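Local coordinates for xanthomonas outer protein D (Xanthomonas euvesicatoria, PDB 2OIX) that probably acts as a cysteine protease that removes SUMO from proteins, a type III secreted virulence effector seen here as its inactivated catalytic fragment, at residues F66-V80 and A136-A148. The protein carries 1 engineered substitution. Numbering follows the deposited sequence.
Sequences FLPINQPNAHWSLLV and AGDHVLTGIEVLA. Engineered in segment 136-148: Ala136 (natural residue Cys).
With CG trans to the backbone N (chi1 -173°), the imidazole of His75 swings round to meet Ala136, whereas Trp76 next to it, at chi1 -72°, sends its indole alongside the first turn of helix 136-148. His75 ND1 lies 3.3 Å from Ala136 CB. Ala136 is an engineered replacement for cysteine, the presumed nucleophile of this Ulp1-type (C48) protease, and His75, whose NE2 is hydrogen-bonded to Asp95, fits the histidine of a Cys-His-Asp triad. Trp76 CD1 sits 3.7 Å from Gly137 CA, where no side chain intervenes, and the indole NH is bonded to Leu5 O. Beyond the site the contact illustrates how a helix packs on a sheet: no hydrogen bond crosses it, and apolar groups do the work. Val140 wedges its CG2 against the strand backbone, 3.4 Å from Ser77 C, with Trp76 CB flanking the same methyl, while its CG1 leans toward Leu78 CB and Pro68. One turn on, Leu78 CD1 meets Ile144 CG1 at 3.8 Å, the two side chains lying askew. Phe66 and Ile144 run past each other in opposite senses, and the ring edge of Phe66 receives Leu147 CB, 3.8 Å from CE1. Leu147 CD1 also reaches Val80 CG2, at 3.9 Å. A classic beta bulge, in which Ala74 and His75 both face Gln71, opens strand 75-80 directly at His75. The helix follows that strand at 17°, their axes approaching to 7.0 Å, and runs nearly antiparallel to strand 66-71. Within the five-stranded mixed sheet, strand 30-32 pairs with strand 66-71 through Phe66, and strand 90-94 with strand 75-80 through Leu78 and Val80; helix 7-20 packs against Trp76, and helix 102-114 touches Ile69 and His75.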
# COMPACT_ATOMS: atom_id res chain seq x y z
N PHE A 66 4.06 -0.86 2.16
CA PHE A 66 2.78 -0.44 1.59
C PHE A 66 2.86 -0.35 0.09
O PHE A 66 3.57 0.51 -0.46
CB PHE A 66 2.36 0.93 2.21
CG PHE A 66 2.28 0.86 3.68
CD1 PHE A 66 1.05 0.63 4.30
CD2 PHE A 66 3.47 0.91 4.46
CE1 PHE A 66 0.98 0.47 5.72
CE2 PHE A 66 3.40 0.79 5.85
CZ PHE A 66 2.13 0.59 6.48
N LEU A 67 2.11 -1.22 -0.59
CA LEU A 67 2.18 -1.33 -2.05
C LEU A 67 0.86 -0.94 -2.66
O LEU A 67 -0.13 -1.69 -2.54
CB LEU A 67 2.45 -2.79 -2.45
CG LEU A 67 3.74 -3.38 -1.83
CD1 LEU A 67 3.48 -4.65 -1.06
CD2 LEU A 67 4.77 -3.67 -2.88
N PRO A 68 0.81 0.26 -3.26
CA PRO A 68 -0.44 0.66 -3.93
C PRO A 68 -0.54 -0.19 -5.21
O PRO A 68 0.44 -0.34 -5.95
CB PRO A 68 -0.23 2.14 -4.22
CG PRO A 68 0.99 2.57 -3.33
CD PRO A 68 1.85 1.30 -3.35
N ILE A 69 -1.72 -0.78 -5.41
CA ILE A 69 -2.00 -1.65 -6.55
C ILE A 69 -2.88 -0.87 -7.55
O ILE A 69 -4.01 -0.61 -7.25
CB ILE A 69 -2.69 -2.95 -6.09
CG1 ILE A 69 -1.88 -3.68 -4.99
CG2 ILE A 69 -2.94 -3.90 -7.27
CD1 ILE A 69 -0.49 -4.04 -5.33
N ASN A 70 -2.33 -0.50 -8.71
CA ASN A 70 -3.02 0.26 -9.73
C ASN A 70 -3.65 -0.64 -10.77
O ASN A 70 -2.96 -1.38 -11.44
CB ASN A 70 -2.02 1.21 -10.43
CG ASN A 70 -2.69 2.25 -11.27
OD1 ASN A 70 -3.91 2.44 -11.22
ND2 ASN A 70 -1.89 2.99 -12.02
N GLN A 71 -4.96 -0.56 -10.91
CA GLN A 71 -5.58 -1.06 -12.11
C GLN A 71 -5.72 0.17 -13.02
O GLN A 71 -6.54 1.04 -12.75
CB GLN A 71 -6.93 -1.74 -11.83
CG GLN A 71 -7.44 -2.57 -13.02
CD GLN A 71 -8.82 -3.24 -12.80
OE1 GLN A 71 -9.51 -3.54 -13.77
NE2 GLN A 71 -9.21 -3.47 -11.56
N PRO A 72 -4.88 0.25 -14.07
CA PRO A 72 -4.64 1.49 -14.83
C PRO A 72 -5.93 2.13 -15.32
O PRO A 72 -6.74 1.46 -15.97
CB PRO A 72 -3.78 1.02 -16.00
CG PRO A 72 -3.07 -0.20 -15.48
CD PRO A 72 -4.07 -0.87 -14.58
N ASN A 73 -6.11 3.41 -14.97
CA ASN A 73 -7.32 4.18 -15.26
C ASN A 73 -8.61 3.51 -14.82
O ASN A 73 -9.68 3.77 -15.39
CB ASN A 73 -7.43 4.52 -16.76
CG ASN A 73 -6.16 5.09 -17.31
OD1 ASN A 73 -5.18 4.36 -17.50
ND2 ASN A 73 -6.17 6.39 -17.60
N ALA A 74 -8.52 2.66 -13.81
CA ALA A 74 -9.69 1.89 -13.40
C ALA A 74 -9.92 1.92 -11.88
O ALA A 74 -11.03 2.21 -11.43
CB ALA A 74 -9.60 0.42 -13.92
N HIS A 75 -8.89 1.62 -11.09
CA HIS A 75 -9.11 1.37 -9.67
C HIS A 75 -7.79 1.33 -8.91
O HIS A 75 -6.75 1.10 -9.52
CB HIS A 75 -9.85 0.03 -9.52
CG HIS A 75 -10.30 -0.27 -8.13
ND1 HIS A 75 -10.95 0.64 -7.33
CD2 HIS A 75 -10.21 -1.41 -7.39
CE1 HIS A 75 -11.24 0.08 -6.17
NE2 HIS A 75 -10.80 -1.17 -6.19
N TRP A 76 -7.84 1.62 -7.60
CA TRP A 76 -6.70 1.45 -6.69
C TRP A 76 -7.06 0.55 -5.50
O TRP A 76 -8.16 0.64 -4.95
CB TRP A 76 -6.28 2.76 -6.04
CG TRP A 76 -5.59 3.77 -6.94
CD1 TRP A 76 -6.16 4.86 -7.52
CD2 TRP A 76 -4.23 3.75 -7.32
NE1 TRP A 76 -5.21 5.55 -8.27
CE2 TRP A 76 -4.01 4.90 -8.15
CE3 TRP A 76 -3.14 2.90 -7.04
CZ2 TRP A 76 -2.77 5.21 -8.70
CZ3 TRP A 76 -1.88 3.21 -7.61
CH2 TRP A 76 -1.72 4.35 -8.42
N SER A 77 -6.10 -0.24 -5.02
CA SER A 77 -6.27 -0.89 -3.73
C SER A 77 -4.87 -0.92 -3.05
O SER A 77 -3.87 -0.41 -3.61
CB SER A 77 -6.84 -2.27 -3.92
OG SER A 77 -5.90 -3.02 -4.67
N LEU A 78 -4.82 -1.51 -1.87
CA LEU A 78 -3.63 -1.48 -1.08
C LEU A 78 -3.23 -2.87 -0.64
O LEU A 78 -4.04 -3.62 -0.01
CB LEU A 78 -3.84 -0.65 0.16
CG LEU A 78 -2.68 -0.61 1.16
CD1 LEU A 78 -1.40 -0.03 0.50
CD2 LEU A 78 -3.09 0.16 2.46
N LEU A 79 -1.99 -3.22 -0.95
CA LEU A 79 -1.45 -4.46 -0.43
C LEU A 79 -0.39 -4.08 0.62
O LEU A 79 0.54 -3.33 0.33
CB LEU A 79 -0.76 -5.27 -1.55
CG LEU A 79 -0.20 -6.55 -1.05
CD1 LEU A 79 -1.39 -7.47 -0.56
CD2 LEU A 79 0.69 -7.22 -2.12
N VAL A 80 -0.45 -4.67 1.82
CA VAL A 80 0.56 -4.39 2.86
C VAL A 80 1.31 -5.70 3.10
O VAL A 80 0.72 -6.79 3.29
CB VAL A 80 -0.07 -3.84 4.17
CG1 VAL A 80 1.00 -3.62 5.28
CG2 VAL A 80 -0.81 -2.57 3.90
N ALA A 136 -11.13 5.59 -4.98
CA ALA A 136 -10.31 4.44 -4.59
C ALA A 136 -8.96 4.97 -4.05
O ALA A 136 -8.49 4.54 -3.00
CB ALA A 136 -10.14 3.46 -5.76
N GLY A 137 -8.41 5.98 -4.73
CA GLY A 137 -7.14 6.61 -4.36
C GLY A 137 -7.09 7.20 -2.96
O GLY A 137 -6.10 7.01 -2.24
N ASP A 138 -8.14 7.94 -2.60
CA ASP A 138 -8.29 8.49 -1.27
C ASP A 138 -8.26 7.37 -0.21
O ASP A 138 -7.63 7.51 0.85
CB ASP A 138 -9.61 9.28 -1.18
CG ASP A 138 -9.74 10.40 -2.26
OD1 ASP A 138 -10.07 11.57 -1.92
OD2 ASP A 138 -9.62 10.12 -3.47
N HIS A 139 -8.96 6.28 -0.49
CA HIS A 139 -9.08 5.16 0.45
C HIS A 139 -7.70 4.49 0.69
O HIS A 139 -7.33 4.18 1.83
CB HIS A 139 -10.13 4.16 -0.03
CG HIS A 139 -11.54 4.57 0.27
ND1 HIS A 139 -12.27 5.37 -0.58
CD2 HIS A 139 -12.37 4.26 1.30
CE1 HIS A 139 -13.48 5.56 -0.08
NE2 HIS A 139 -13.57 4.91 1.07
N VAL A 140 -6.94 4.33 -0.39
CA VAL A 140 -5.56 3.85 -0.30
C VAL A 140 -4.67 4.78 0.54
O VAL A 140 -4.05 4.29 1.50
CB VAL A 140 -4.94 3.51 -1.67
CG1 VAL A 140 -3.45 3.17 -1.48
CG2 VAL A 140 -5.65 2.30 -2.28
N LEU A 141 -4.73 6.11 0.29
CA LEU A 141 -3.86 7.04 0.98
C LEU A 141 -4.18 7.03 2.46
O LEU A 141 -3.29 6.97 3.31
CB LEU A 141 -4.00 8.48 0.41
CG LEU A 141 -3.34 8.58 -0.96
CD1 LEU A 141 -3.22 9.93 -1.49
CD2 LEU A 141 -1.89 7.96 -0.90
N THR A 142 -5.47 7.17 2.77
CA THR A 142 -5.95 7.10 4.13
C THR A 142 -5.57 5.82 4.85
O THR A 142 -5.12 5.90 5.99
CB THR A 142 -7.49 7.31 4.20
OG1 THR A 142 -7.84 8.43 3.38
CG2 THR A 142 -7.91 7.55 5.66
N GLY A 143 -5.71 4.67 4.19
CA GLY A 143 -5.32 3.41 4.80
C GLY A 143 -3.82 3.37 5.14
O GLY A 143 -3.41 2.92 6.25
N ILE A 144 -2.99 3.91 4.24
CA ILE A 144 -1.55 3.95 4.47
C ILE A 144 -1.21 4.76 5.71
O ILE A 144 -0.45 4.29 6.56
CB ILE A 144 -0.79 4.48 3.22
CG1 ILE A 144 -0.84 3.42 2.06
CG2 ILE A 144 0.66 4.83 3.61
CD1 ILE A 144 -0.32 3.96 0.74
N GLU A 145 -1.83 5.93 5.80
CA GLU A 145 -1.63 6.95 6.85
C GLU A 145 -2.03 6.43 8.25
O GLU A 145 -1.26 6.53 9.21
CB GLU A 145 -2.46 8.18 6.51
CG GLU A 145 -2.45 9.27 7.58
CD GLU A 145 -1.45 10.37 7.29
OE1 GLU A 145 -0.87 10.34 6.18
OE2 GLU A 145 -1.27 11.27 8.16
N VAL A 146 -3.24 5.87 8.33
CA VAL A 146 -3.78 5.21 9.51
C VAL A 146 -2.89 4.07 9.96
O VAL A 146 -2.53 4.01 11.12
CB VAL A 146 -5.19 4.67 9.22
CG1 VAL A 146 -5.72 3.84 10.37
CG2 VAL A 146 -6.18 5.86 8.99
N LEU A 147 -2.56 3.18 9.03
CA LEU A 147 -1.74 2.02 9.39
C LEU A 147 -0.28 2.42 9.79
O LEU A 147 0.27 1.87 10.77
CB LEU A 147 -1.77 1.00 8.26
CG LEU A 147 -3.06 0.21 7.96
CD1 LEU A 147 -2.69 -0.87 6.82
CD2 LEU A 147 -3.54 -0.56 9.21
N ALA A 148 0.32 3.36 9.05
CA ALA A 148 1.62 3.95 9.43
C ALA A 148 1.62 4.48 10.86
O ALA A 148 2.54 4.19 11.63
CB ALA A 148 2.06 5.05 8.44